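Long-range contacts in putative oxidoreductase (PDB 3WJ7), which belongs to the short-chain dehydrogenase/reductase family and probably interconverts carbonyl and alcohol or acid groups with a nicotinamide coenzyme: residues N13-V18 / R39-V44; L215-V220 / E245-G250; V280-A285 / R293-T298. One frame throughout, in Å; residues are numbered along the deposited sequence.

Contact 1. Residues N13-V18 / R39-V44; sequences NDVTLV and RLRLLV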
ATOM      1  N   ASN A  13     -12.429 -34.845  20.377  1.00 88.39           N
ATOM      2  CA  ASN A  13     -12.397 -36.027  19.449  1.00 84.66           C
ATOM      3  C   ASN A  13     -13.381 -35.876  18.275  1.00 80.06           C
ATOM      4  O   ASN A  13     -13.234 -36.522  17.236  1.00 76.06           O
ATOM      5  CB  ASN A  13     -12.725 -37.311  20.229  1.00 84.10           C
ATOM      6  CG  ASN A  13     -11.983 -38.530  19.700  1.00 89.15           C
ATOM      7  OD1 ASN A  13     -11.167 -38.418  18.783  1.00 86.13           O
ATOM      8  ND2 ASN A  13     -12.253 -39.701  20.287  1.00 85.21           N
ATOM      9  N   ASP A  14     -14.358 -34.988  18.457  1.00 71.36           N
ATOM     10  CA  ASP A  14     -15.596 -34.981  17.697  1.00 68.76           C
ATOM     11  C   ASP A  14     -16.045 -33.544  17.459  1.00 62.42           C
ATOM     12  O   ASP A  14     -17.208 -33.276  17.127  1.00 61.59           O
ATOM     13  CB  ASP A  14     -16.657 -35.723  18.511  1.00 72.68           C
ATOM     14  CG  ASP A  14     -16.449 -35.554  20.034  1.00 84.01           C
ATOM     15  OD1 ASP A  14     -16.096 -34.427  20.481  1.00 77.25           O
ATOM     16  OD2 ASP A  14     -16.615 -36.557  20.786  1.00 91.11           O
ATOM     17  N   VAL A  15     -15.117 -32.609  17.638  1.00 56.60           N
ATOM     18  CA  VAL A  15     -15.449 -31.190  17.510  1.00 51.25           C
ATOM     19  C   VAL A  15     -15.195 -30.685  16.088  1.00 48.65           C
ATOM     20  O   VAL A  15     -14.193 -31.039  15.464  1.00 48.59           O
ATOM     21  CB  VAL A  15     -14.686 -30.326  18.529  1.00 47.79           C
ATOM     22  CG1 VAL A  15     -15.068 -28.864  18.374  1.00 43.42           C
ATOM     23  CG2 VAL A  15     -14.962 -30.810  19.938  1.00 44.51           C
ATOM     24  N   THR A  16     -16.152 -29.905  15.582  1.00 46.95           N
ATOM     25  CA  THR A  16     -16.030 -29.151  14.350  1.00 41.97           C
ATOM     26  C   THR A  16     -15.737 -27.667  14.704  1.00 40.32           C
ATOM     27  O   THR A  16     -16.522 -26.999  15.388  1.00 36.86           O
ATOM     28  CB  THR A  16     -17.305 -29.368  13.539  1.00 42.35           C
ATOM     29  OG1 THR A  16     -17.347 -30.735  13.162  1.00 44.63           O
ATOM     30  CG2 THR A  16     -17.347 -28.546  12.261  1.00 47.99           C
ATOM     31  N   LEU A  17     -14.557 -27.189  14.317  1.00 39.27           N
ATOM     32  CA  LEU A  17     -14.200 -25.764  14.508  1.00 37.74           C
ATOM     33  C   LEU A  17     -14.532 -24.979  13.239  1.00 38.11           C
ATOM     34  O   LEU A  17     -14.062 -25.345  12.166  1.00 37.48           O
ATOM     35  CB  LEU A  17     -12.709 -25.599  14.852  1.00 36.07           C
ATOM     36  CG  LEU A  17     -12.078 -24.176  14.919  1.00 37.93           C
ATOM     37  CD1 LEU A  17     -12.574 -23.360  16.110  1.00 35.57           C
ATOM     38  CD2 LEU A  17     -10.561 -24.251  14.989  1.00 34.70           C
ATOM     39  N   VAL A  18     -15.343 -23.925  13.341  1.00 37.66           N
ATOM     40  CA  VAL A  18     -15.519 -23.013  12.202  1.00 36.38           C
ATOM     41  C   VAL A  18     -14.981 -21.653  12.544  1.00 36.88           C
ATOM     42  O   VAL A  18     -15.178 -21.203  13.648  1.00 43.46           O
ATOM     43  CB  VAL A  18     -16.966 -22.940  11.610  1.00 36.82           C
ATOM     44  CG1 VAL A  18     -17.973 -23.834  12.313  1.00 33.08           C
ATOM     45  CG2 VAL A  18     -17.440 -21.501  11.449  1.00 36.10           C
ATOM     46  N   ARG A  39     -20.783 -31.054  16.631  1.00 52.55           N
ATOM     47  CA  ARG A  39     -20.541 -30.250  17.821  1.00 54.62           C
ATOM     48  C   ARG A  39     -19.658 -29.077  17.403  1.00 51.38           C
ATOM     49  O   ARG A  39     -18.532 -29.262  16.925  1.00 50.71           O
ATOM     50  CB  ARG A  39     -19.872 -31.051  18.955  1.00 62.86           C
ATOM     51  CG  ARG A  39     -19.934 -32.565  18.831  1.00 79.28           C
ATOM     52  CD  ARG A  39     -19.445 -33.201  20.130  1.00105.21           C
ATOM     53  NE  ARG A  39     -19.643 -34.657  20.212  1.00118.78           N
ATOM     54  CZ  ARG A  39     -19.535 -35.377  21.334  1.00122.67           C
ATOM     55  NH1 ARG A  39     -19.236 -34.792  22.492  1.00121.17           N
ATOM     56  NH2 ARG A  39     -19.728 -36.691  21.302  1.00124.53           N
ATOM     57  N   LEU A  40     -20.160 -27.869  17.595  1.00 50.55           N
ATOM     58  CA  LEU A  40     -19.442 -26.683  17.153  1.00 48.29           C
ATOM     59  C   LEU A  40     -18.565 -25.973  18.197  1.00 45.80           C
ATOM     60  O   LEU A  40     -18.892 -25.874  19.383  1.00 44.69           O
ATOM     61  CB  LEU A  40     -20.419 -25.708  16.520  1.00 49.34           C
ATOM     62  CG  LEU A  40     -21.164 -26.120  15.239  1.00 50.12           C
ATOM     63  CD1 LEU A  40     -22.001 -24.943  14.772  1.00 51.77           C
ATOM     64  CD2 LEU A  40     -20.244 -26.540  14.097  1.00 52.45           C
ATOM     65  N   ARG A  41     -17.409 -25.521  17.735  1.00 43.34           N
ATOM     66  CA  ARG A  41     -16.631 -24.514  18.436  1.00 41.58           C
ATOM     67  C   ARG A  41     -16.412 -23.336  17.440  1.00 41.15           C
ATOM     68  O   ARG A  41     -16.110 -23.531  16.268  1.00 41.09           O
ATOM     69  CB  ARG A  41     -15.310 -25.104  18.966  1.00 41.28           C
ATOM     70  CG  ARG A  41     -14.418 -24.091  19.716  1.00 44.91           C
ATOM     71  CD  ARG A  41     -13.105 -24.698  20.240  1.00 42.48           C
ATOM     72  NE  ARG A  41     -13.370 -25.832  21.106  1.00 42.76           N
ATOM     73  CZ  ARG A  41     -12.558 -26.852  21.327  1.00 43.41           C
ATOM     74  NH1 ARG A  41     -11.367 -26.932  20.742  1.00 42.54           N
ATOM     75  NH2 ARG A  41     -12.970 -27.830  22.126  1.00 43.06           N
ATOM     76  N   LEU A  42     -16.581 -22.111  17.885  1.00 41.50           N
ATOM     77  CA  LEU A  42     -16.540 -20.996  16.949  1.00 42.00           C
ATOM     78  C   LEU A  42     -15.366 -20.119  17.333  1.00 46.38           C
ATOM     79  O   LEU A  42     -15.315 -19.647  18.444  1.00 57.59           O
ATOM     80  CB  LEU A  42     -17.865 -20.224  16.994  1.00 37.17           C
ATOM     81  CG  LEU A  42     -19.140 -21.063  16.740  1.00 36.05           C
ATOM     82  CD1 LEU A  42     -20.400 -20.229  16.794  1.00 37.08           C
ATOM     83  CD2 LEU A  42     -19.128 -21.868  15.452  1.00 34.89           C
ATOM     84  N   LEU A  43     -14.394 -19.939  16.453  1.00 46.81           N
ATOM     85  CA  LEU A  43     -13.312 -19.030  16.767  1.00 50.49           C
ATOM     86  C   LEU A  43     -13.829 -17.631  16.493  1.00 55.61           C
ATOM     87  O   LEU A  43     -14.441 -17.394  15.452  1.00 59.38           O
ATOM     88  CB  LEU A  43     -12.073 -19.315  15.927  1.00 44.81           C
ATOM     89  CG  LEU A  43     -10.832 -18.481  16.245  1.00 48.00           C
ATOM     90  CD1 LEU A  43     -10.049 -19.017  17.453  1.00 45.77           C
ATOM     91  CD2 LEU A  43      -9.919 -18.389  15.022  1.00 48.22           C
ATOM     92  N   VAL A  44     -13.633 -16.740  17.458  1.00 58.76           N
ATOM     93  CA  VAL A  44     -13.974 -15.315  17.322  1.00 60.89           C
ATOM     94  C   VAL A  44     -12.811 -14.435  17.795  1.00 61.98           C
ATOM     95  O   VAL A  44     -11.965 -14.889  18.594  1.00 53.28           O
ATOM     96  CB  VAL A  44     -15.181 -14.950  18.191  1.00 62.32           C
ATOM     97  CG1 VAL A  44     -16.434 -15.685  17.722  1.00 60.26           C
ATOM     98  CG2 VAL A  44     -14.866 -15.238  19.660  1.00 64.28           C
TER
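In the first beta-alpha-beta unit of the Rossmann fold, strand 15-18 pairs in parallel with strand 39-44, Thr-16 and Val-18 each bonding through both backbone N and O. Thr-16 N donates to Arg-39 O (2.8 Å), and Thr-16 O accepts from Arg-41 N (2.9 Å); further along, Val-18 N meets Arg-41 O, and Leu-43 N meets Val-18 O. On one face Thr-16 lies alongside Leu-40 and Val-18 alongside Leu-42; Val-18 CG1 touches both Leu-42 CD2 (3.9 Å) and Leu-40 CD2 (4.0 Å). Helix 24-35, the connection of this crossover, covers that face with Leu-33; in this family a glycine-rich, coenzyme-binding turn leads from the first strand into the helix. On the other face, a bend at chi3 (-57°) folds the Arg-41 guanidinium back over Val-15 CG1, while its nitrogens reach Glu-59 OE1 and the carbonyls of Ala-74 and Lys-76. Before the strand, the Asp-14 carboxylate stacks on the Arg-39 guanidinium, the planes 8° apart. OD2 of Asp-14 lies over the centre of the guanidinium, 3.2 Å from Arg-39 NH2, a salt bridge of charges with no N-H aimed at the oxygen. An asparagine here would probably leave the Arg-39 guanidinium without the negative charge over its face.

Contact 2. Residues L215-V220 / E245-G250; sequences LNIVHV and ENIMLG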
ATOM      1  N   LEU A 215     -21.675 -11.094 -13.352  1.00 43.07           N
ATOM      2  CA  LEU A 215     -21.274 -11.782 -12.153  1.00 43.83           C
ATOM      3  C   LEU A 215     -22.095 -13.039 -12.046  1.00 41.40           C
ATOM      4  O   LEU A 215     -22.928 -13.301 -12.890  1.00 42.33           O
ATOM      5  CB  LEU A 215     -21.378 -10.889 -10.884  1.00 45.25           C
ATOM      6  CG  LEU A 215     -22.628 -10.173 -10.303  1.00 49.23           C
ATOM      7  CD1 LEU A 215     -22.141  -8.810  -9.788  1.00 55.12           C
ATOM      8  CD2 LEU A 215     -23.801  -9.917 -11.245  1.00 43.70           C
ATOM      9  N   ASN A 216     -21.829 -13.811 -11.004  1.00 39.41           N
ATOM     10  CA  ASN A 216     -22.527 -15.020 -10.724  1.00 37.67           C
ATOM     11  C   ASN A 216     -23.031 -14.841  -9.316  1.00 39.73           C
ATOM     12  O   ASN A 216     -22.221 -14.670  -8.399  1.00 40.02           O
ATOM     13  CB  ASN A 216     -21.524 -16.161 -10.767  1.00 35.96           C
ATOM     14  CG  ASN A 216     -22.145 -17.531 -10.561  1.00 31.80           C
ATOM     15  OD1 ASN A 216     -22.739 -17.820  -9.522  1.00 31.16           O
ATOM     16  ND2 ASN A 216     -21.940 -18.399 -11.530  1.00 29.19           N
ATOM     17  N   ILE A 217     -24.355 -14.918  -9.150  1.00 38.51           N
ATOM     18  CA  ILE A 217     -25.015 -14.834  -7.847  1.00 35.87           C
ATOM     19  C   ILE A 217     -25.475 -16.193  -7.323  1.00 37.02           C
ATOM     20  O   ILE A 217     -25.894 -17.059  -8.092  1.00 37.60           O
ATOM     21  CB  ILE A 217     -26.144 -13.798  -7.888  1.00 37.46           C
ATOM     22  CG1 ILE A 217     -25.459 -12.433  -7.760  1.00 40.60           C
ATOM     23  CG2 ILE A 217     -27.123 -13.975  -6.729  1.00 34.65           C
ATOM     24  CD1 ILE A 217     -26.265 -11.316  -8.302  1.00 46.59           C
ATOM     25  N   VAL A 218     -25.371 -16.375  -6.013  1.00 34.81           N
ATOM     26  CA  VAL A 218     -25.601 -17.648  -5.404  1.00 36.23           C
ATOM     27  C   VAL A 218     -26.224 -17.419  -4.076  1.00 36.52           C
ATOM     28  O   VAL A 218     -25.794 -16.547  -3.339  1.00 38.86           O
ATOM     29  CB  VAL A 218     -24.288 -18.430  -5.191  1.00 39.62           C
ATOM     30  CG1 VAL A 218     -23.282 -17.630  -4.343  1.00 36.46           C
ATOM     31  CG2 VAL A 218     -24.591 -19.783  -4.586  1.00 35.96           C
ATOM     32  N   HIS A 219     -27.254 -18.194  -3.767  1.00 38.52           N
ATOM     33  CA  HIS A 219     -27.906 -18.058  -2.488  1.00 36.40           C
ATOM     34  C   HIS A 219     -26.874 -18.395  -1.417  1.00 35.73           C
ATOM     35  O   HIS A 219     -26.145 -19.369  -1.549  1.00 36.42           O
ATOM     36  CB  HIS A 219     -29.125 -18.983  -2.391  1.00 35.44           C
ATOM     37  CG  HIS A 219     -30.108 -18.554  -1.358  1.00 33.01           C
ATOM     38  ND1 HIS A 219     -29.813 -18.565  -0.010  1.00 33.40           N
ATOM     39  CD2 HIS A 219     -31.359 -18.052  -1.473  1.00 31.12           C
ATOM     40  CE1 HIS A 219     -30.841 -18.069   0.663  1.00 33.84           C
ATOM     41  NE2 HIS A 219     -31.794 -17.759  -0.201  1.00 33.04           N
ATOM     42  N   VAL A 220     -26.811 -17.564  -0.384  1.00 35.81           N
ATOM     43  CA  VAL A 220     -25.920 -17.754   0.754  1.00 35.75           C
ATOM     44  C   VAL A 220     -26.133 -19.113   1.411  1.00 37.18           C
ATOM     45  O   VAL A 220     -25.172 -19.764   1.846  1.00 38.03           O
ATOM     46  CB  VAL A 220     -26.058 -16.605   1.789  1.00 35.24           C
ATOM     47  CG1 VAL A 220     -27.335 -16.739   2.598  1.00 35.71           C
ATOM     48  CG2 VAL A 220     -24.886 -16.581   2.750  1.00 34.64           C
ATOM     49  N   GLU A 245     -26.015 -18.614 -10.524  1.00 42.81           N
ATOM     50  CA  GLU A 245     -26.491 -18.106 -11.816  1.00 43.36           C
ATOM     51  C   GLU A 245     -25.601 -17.004 -12.361  1.00 41.98           C
ATOM     52  O   GLU A 245     -25.211 -16.089 -11.636  1.00 41.92           O
ATOM     53  CB  GLU A 245     -27.889 -17.525 -11.623  1.00 47.00           C
ATOM     54  CG  GLU A 245     -28.726 -17.381 -12.878  1.00 54.47           C
ATOM     55  CD  GLU A 245     -30.145 -16.894 -12.584  1.00 65.15           C
ATOM     56  OE1 GLU A 245     -30.871 -17.507 -11.752  1.00 72.03           O
ATOM     57  OE2 GLU A 245     -30.546 -15.876 -13.194  1.00 67.42           O
ATOM     58  N   ASN A 246     -25.280 -17.097 -13.641  1.00 42.00           N
ATOM     59  CA  ASN A 246     -24.508 -16.074 -14.324  1.00 40.13           C
ATOM     60  C   ASN A 246     -25.448 -15.017 -14.844  1.00 42.97           C
ATOM     61  O   ASN A 246     -26.344 -15.294 -15.657  1.00 42.55           O
ATOM     62  CB  ASN A 246     -23.654 -16.678 -15.435  1.00 41.51           C
ATOM     63  CG  ASN A 246     -22.514 -17.561 -14.883  1.00 45.96           C
ATOM     64  OD1 ASN A 246     -21.676 -17.116 -14.055  1.00 46.49           O
ATOM     65  ND2 ASN A 246     -22.471 -18.808 -15.335  1.00 38.77           N
ATOM     66  N   ILE A 247     -25.270 -13.798 -14.337  1.00 42.81           N
ATOM     67  CA  ILE A 247     -26.226 -12.744 -14.586  1.00 43.80           C
ATOM     68  C   ILE A 247     -25.530 -11.394 -14.834  1.00 44.15           C
ATOM     69  O   ILE A 247     -24.496 -11.104 -14.260  1.00 45.02           O
ATOM     70  CB  ILE A 247     -27.312 -12.706 -13.476  1.00 44.06           C
ATOM     71  CG1 ILE A 247     -28.577 -11.945 -13.972  1.00 45.98           C
ATOM     72  CG2 ILE A 247     -26.729 -12.182 -12.170  1.00 43.85           C
ATOM     73  CD1 ILE A 247     -29.687 -11.706 -12.955  1.00 43.05           C
ATOM     74  N   MET A 248     -26.065 -10.603 -15.750  1.00 45.56           N
ATOM     75  CA  MET A 248     -25.518  -9.283 -15.989  1.00 47.10           C
ATOM     76  C   MET A 248     -26.079  -8.373 -14.909  1.00 45.47           C
ATOM     77  O   MET A 248     -27.126  -8.659 -14.339  1.00 49.72           O
ATOM     78  CB  MET A 248     -25.863  -8.749 -17.389  1.00 49.24           C
ATOM     79  CG  MET A 248     -25.367  -9.593 -18.577  1.00 47.36           C
ATOM     80  SD  MET A 248     -23.587  -9.760 -18.842  1.00 53.00           S
ATOM     81  CE  MET A 248     -22.931  -8.086 -18.675  1.00 43.10           C
ATOM     82  N   LEU A 249     -25.362  -7.300 -14.603  1.00 41.76           N
ATOM     83  CA  LEU A 249     -25.716  -6.460 -13.481  1.00 42.08           C
ATOM     84  C   LEU A 249     -27.045  -5.732 -13.790  1.00 43.34           C
ATOM     85  O   LEU A 249     -27.890  -5.549 -12.908  1.00 39.85           O
ATOM     86  CB  LEU A 249     -24.546  -5.513 -13.182  1.00 41.27           C
ATOM     87  CG  LEU A 249     -24.421  -4.803 -11.838  1.00 44.93           C
ATOM     88  CD1 LEU A 249     -24.549  -5.731 -10.637  1.00 43.51           C
ATOM     89  CD2 LEU A 249     -23.096  -4.049 -11.754  1.00 48.56           C
ATOM     90  N   GLY A 250     -27.230  -5.345 -15.056  1.00 46.64           N
ATOM     91  CA  GLY A 250     -28.473  -4.725 -15.522  1.00 49.89           C
ATOM     92  C   GLY A 250     -29.676  -5.631 -15.267  1.00 54.68           C
ATOM     93  O   GLY A 250     -30.734  -5.166 -14.779  1.00 56.02           O
TER
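Asn-216 and Asn-246 face each other as a non-hydrogen-bonded antiparallel pair and join through their side chains. Asn-216 ND2 donates to Asn-246 OD1 (2.8 Å), yet the two amides stand nearly perpendicular, 85° apart, and the N-H arrives from above the carbonyl plane, 59° out of it, in a bent bond. The flanking pairs carry the backbone bonds. Leu-215 N reaches Ile-247 O (3.0 Å) and Ile-247 N reaches Leu-215 O (2.8 Å), both almost straight; Ile-217 and Glu-245 exchange a second, more bent pair of bonds. Apolar side chains gather on the face opposite the asparagines. Ile-247 CG2 touches both Leu-215 CD2 (3.8 Å) and Ile-217 CD1 (4.0 Å). With CG lodged between the backbone N and carbonyl carbon (chi1 59°), Leu-215 also meets the start of helix 249-259, CD1 against Leu-249 CD1 (4.0 Å). Farther out, the amides are positioned by second partners: Asn-216 OD1 accepts from Ser-182 OG and Gly-244 N, and Asn-246 OD1 from Phe-308 N. Glu-245 OE1 takes the amide of Ala-324, while His-219 caps helix 220-233 by accepting from Asp-221 N. Both strands also pair in parallel with strand 176-185, and their antiparallel pairing with each other makes the sheet mixed, consistent with the far end of the Rossmann-type sheet in an extended short-chain dehydrogenase/reductase.

Contact 3. Residues V280-A285 / R293-T298; sequences VSEWLA and RVTRET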
ATOM      1  N   VAL A 280      -6.766   8.730 -19.337  1.00 42.58           N
ATOM      2  CA  VAL A 280      -6.464   9.948 -18.611  1.00 45.07           C
ATOM      3  C   VAL A 280      -5.663   9.594 -17.373  1.00 46.68           C
ATOM      4  O   VAL A 280      -4.627  10.206 -17.077  1.00 51.16           O
ATOM      5  CB  VAL A 280      -7.744  10.729 -18.228  1.00 46.50           C
ATOM      6  CG1 VAL A 280      -7.381  12.016 -17.507  1.00 46.65           C
ATOM      7  CG2 VAL A 280      -8.534  11.060 -19.485  1.00 48.40           C
ATOM      8  N   SER A 281      -6.158   8.602 -16.659  1.00 45.60           N
ATOM      9  CA  SER A 281      -5.429   7.971 -15.562  1.00 44.27           C
ATOM     10  C   SER A 281      -3.953   7.646 -15.873  1.00 43.04           C
ATOM     11  O   SER A 281      -3.090   8.001 -15.100  1.00 45.68           O
ATOM     12  CB  SER A 281      -6.205   6.730 -15.116  1.00 43.25           C
ATOM     13  OG  SER A 281      -5.425   5.910 -14.293  1.00 40.76           O
ATOM     14  N   GLU A 282      -3.650   7.004 -16.996  1.00 44.17           N
ATOM     15  CA  GLU A 282      -2.251   6.784 -17.377  1.00 43.33           C
ATOM     16  C   GLU A 282      -1.532   8.089 -17.580  1.00 46.96           C
ATOM     17  O   GLU A 282      -0.380   8.216 -17.161  1.00 48.11           O
ATOM     18  CB  GLU A 282      -2.111   5.967 -18.648  1.00 43.16           C
ATOM     19  CG  GLU A 282      -2.596   4.529 -18.528  1.00 47.11           C
ATOM     20  CD  GLU A 282      -2.595   3.756 -19.857  1.00 55.35           C
ATOM     21  OE1 GLU A 282      -1.729   4.014 -20.740  1.00 53.57           O
ATOM     22  OE2 GLU A 282      -3.469   2.857 -20.018  1.00 59.90           O
ATOM     23  N   TRP A 283      -2.181   9.072 -18.205  1.00 47.19           N
ATOM     24  CA  TRP A 283      -1.491  10.354 -18.408  1.00 49.95           C
ATOM     25  C   TRP A 283      -1.248  11.171 -17.150  1.00 49.48           C
ATOM     26  O   TRP A 283      -0.175  11.725 -16.990  1.00 48.70           O
ATOM     27  CB  TRP A 283      -2.070  11.181 -19.566  1.00 53.40           C
ATOM     28  CG  TRP A 283      -1.541  10.598 -20.852  1.00 59.96           C
ATOM     29  CD1 TRP A 283      -2.252   9.887 -21.772  1.00 61.08           C
ATOM     30  CD2 TRP A 283      -0.157  10.570 -21.306  1.00 63.11           C
ATOM     31  NE1 TRP A 283      -1.419   9.443 -22.784  1.00 65.06           N
ATOM     32  CE2 TRP A 283      -0.132   9.848 -22.528  1.00 65.01           C
ATOM     33  CE3 TRP A 283       1.055  11.103 -20.811  1.00 67.03           C
ATOM     34  CZ2 TRP A 283       1.056   9.640 -23.268  1.00 61.46           C
ATOM     35  CZ3 TRP A 283       2.250  10.896 -21.558  1.00 61.97           C
ATOM     36  CH2 TRP A 283       2.228  10.170 -22.763  1.00 59.76           C
ATOM     37  N   LEU A 284      -2.229  11.219 -16.250  1.00 50.49           N
ATOM     38  CA  LEU A 284      -2.037  11.850 -14.945  1.00 50.32           C
ATOM     39  C   LEU A 284      -0.873  11.234 -14.185  1.00 48.64           C
ATOM     40  O   LEU A 284       0.075  11.950 -13.837  1.00 47.79           O
ATOM     41  CB  LEU A 284      -3.310  11.828 -14.096  1.00 54.29           C
ATOM     42  CG  LEU A 284      -4.418  12.723 -14.689  1.00 57.38           C
ATOM     43  CD1 LEU A 284      -5.734  12.528 -13.946  1.00 55.87           C
ATOM     44  CD2 LEU A 284      -4.008  14.186 -14.728  1.00 48.85           C
ATOM     45  N   ALA A 285      -0.910   9.920 -13.962  1.00 45.13           N
ATOM     46  CA  ALA A 285       0.225   9.264 -13.307  1.00 42.36           C
ATOM     47  C   ALA A 285       1.563   9.547 -13.979  1.00 44.79           C
ATOM     48  O   ALA A 285       2.530   9.873 -13.268  1.00 47.20           O
ATOM     49  CB  ALA A 285       0.016   7.792 -13.179  1.00 35.39           C
ATOM     50  N   ARG A 293      -3.163   3.641 -10.790  1.00 54.39           N
ATOM     51  CA  ARG A 293      -3.869   2.532 -10.168  1.00 60.50           C
ATOM     52  C   ARG A 293      -4.617   1.747 -11.226  1.00 58.08           C
ATOM     53  O   ARG A 293      -4.918   0.560 -11.031  1.00 62.29           O
ATOM     54  CB  ARG A 293      -4.880   3.037  -9.145  1.00 69.71           C
ATOM     55  CG  ARG A 293      -4.265   3.688  -7.916  1.00 79.64           C
ATOM     56  CD  ARG A 293      -5.346   3.952  -6.880  1.00 83.01           C
ATOM     57  NE  ARG A 293      -5.767   2.704  -6.248  1.00 80.07           N
ATOM     58  CZ  ARG A 293      -6.990   2.469  -5.787  1.00 74.15           C
ATOM     59  NH1 ARG A 293      -7.936   3.400  -5.883  1.00 68.31           N
ATOM     60  NH2 ARG A 293      -7.264   1.290  -5.247  1.00 66.14           N
ATOM     61  N   VAL A 294      -4.911   2.431 -12.335  1.00 51.30           N
ATOM     62  CA  VAL A 294      -5.765   1.940 -13.391  1.00 43.42           C
ATOM     63  C   VAL A 294      -5.143   2.294 -14.733  1.00 43.77           C
ATOM     64  O   VAL A 294      -4.637   3.387 -14.894  1.00 42.73           O
ATOM     65  CB  VAL A 294      -7.117   2.593 -13.220  1.00 44.65           C
ATOM     66  CG1 VAL A 294      -7.859   2.733 -14.527  1.00 46.46           C
ATOM     67  CG2 VAL A 294      -7.923   1.792 -12.227  1.00 51.13           C
ATOM     68  N   THR A 295      -5.141   1.351 -15.681  1.00 44.65           N
ATOM     69  CA  THR A 295      -4.585   1.553 -17.040  1.00 39.49           C
ATOM     70  C   THR A 295      -5.543   0.893 -18.044  1.00 40.01           C
ATOM     71  O   THR A 295      -6.407   0.118 -17.628  1.00 37.74           O
ATOM     72  CB  THR A 295      -3.192   0.867 -17.206  1.00 39.33           C
ATOM     73  OG1 THR A 295      -3.366  -0.534 -17.288  1.00 39.16           O
ATOM     74  CG2 THR A 295      -2.259   1.090 -16.030  1.00 39.49           C
ATOM     75  N   ARG A 296      -5.383   1.155 -19.346  1.00 41.21           N
ATOM     76  CA  ARG A 296      -5.965   0.270 -20.387  1.00 44.60           C
ATOM     77  C   ARG A 296      -5.770  -1.218 -20.131  1.00 48.29           C
ATOM     78  O   ARG A 296      -6.712  -1.994 -20.277  1.00 55.22           O
ATOM     79  CB  ARG A 296      -5.426   0.595 -21.767  1.00 46.58           C
ATOM     80  CG  ARG A 296      -5.772   2.013 -22.193  1.00 50.93           C
ATOM     81  CD  ARG A 296      -5.001   2.395 -23.432  1.00 58.10           C
ATOM     82  NE  ARG A 296      -3.573   2.469 -23.154  1.00 62.75           N
ATOM     83  CZ  ARG A 296      -2.663   2.915 -24.007  1.00 58.10           C
ATOM     84  NH1 ARG A 296      -3.031   3.311 -25.205  1.00 56.06           N
ATOM     85  NH2 ARG A 296      -1.388   2.969 -23.644  1.00 57.15           N
ATOM     86  N   GLU A 297      -4.565  -1.622 -19.740  1.00 49.69           N
ATOM     87  CA  GLU A 297      -4.264  -3.032 -19.414  1.00 56.19           C
ATOM     88  C   GLU A 297      -5.123  -3.513 -18.234  1.00 50.08           C
ATOM     89  O   GLU A 297      -5.497  -4.674 -18.143  1.00 54.79           O
ATOM     90  CB  GLU A 297      -2.740  -3.236 -19.134  1.00 63.55           C
ATOM     91  CG  GLU A 297      -2.249  -4.696 -19.170  1.00 77.52           C
ATOM     92  CD  GLU A 297      -1.017  -5.008 -18.284  1.00 87.27           C
ATOM     93  OE1 GLU A 297      -1.152  -5.179 -17.034  1.00 78.67           O
ATOM     94  OE2 GLU A 297       0.103  -5.126 -18.846  1.00 84.12           O
ATOM     95  N   THR A 298      -5.449  -2.606 -17.331  1.00 48.05           N
ATOM     96  CA  THR A 298      -6.329  -2.934 -16.217  1.00 44.25           C
ATOM     97  C   THR A 298      -7.768  -3.146 -16.660  1.00 42.99           C
ATOM     98  O   THR A 298      -8.376  -4.173 -16.355  1.00 42.02           O
ATOM     99  CB  THR A 298      -6.186  -1.915 -15.063  1.00 44.05           C
ATOM    100  OG1 THR A 298      -5.299  -2.514 -14.127  1.00 51.96           O
ATOM    101  CG2 THR A 298      -7.498  -1.652 -14.298  1.00 45.37           C
TER
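The Glu-282 carboxylate and the Arg-296 guanidinium meet with their planes 55° apart, neither stacked nor coplanar. Glu-282 OE1 approaches the guanidinium obliquely, 3.1 Å from Arg-296 NH2 in a weak, strongly bent bond that forms part of a salt bridge. Arg-296 NE donates to the syn side of Glu-282 OE2 (3.2 Å), lying 20° out of the carboxylate plane. The same OE2 receives the backbone Arg-296 N (2.6 Å) nearly along its C-O axis, so two donors of one residue grip one oxygen. The bend of the Arg-296 chain at chi3 (-66°) turns the guanidinium back to the carboxylate that Arg-296 N also binds. Glu-282 CG rests against Thr-295 CA and CB, the two side chains crossing at about a right angle. One residue earlier on helix 275-288, Ser-281 OG donates to Val-294 O (2.7 Å), tilted from the carbonyl plane. Thr-295 is the N-cap of helix 296-302; its OG1 accepts from Thr-298 N (2.9 Å). Glu-282 OE2 takes the N-H of the first helix residue. Subunits meet here as well: Arg-296 NH2 also forms a salt bridge with Asp-201 of the second subunit, and Arg-293 NH2 bonds to Glu-291 O of the third. Held between a guanidinium and the first backbone N-H of a helix, the Glu-282 carboxylate is likely to be stabilised in its charged form.

How the contacts relate
From the N terminus, contact 1 comes first, closing a loop of 20 residues that is mostly helix 24-35. Contact 2 closes one of 24 residues holding nearly all of helix 220-233 and the first part of strand 239-248, and contact 3 closes a loop of seven residues, the last three of helix 275-288 among them, leading toward helix 296-302. The three follow one another in series, neither nesting nor crossing. Contacts 1 and 2 belong to the same mixed sheet, contact 1 at one of its parallel pairings, contact 2 at its antiparallel one, with centres 31 Å apart on opposite sides of the chain's centre. Contact 3 joins helices far from contact 1, their centres 47 Å apart, and it alone of the three is touched by other subunits.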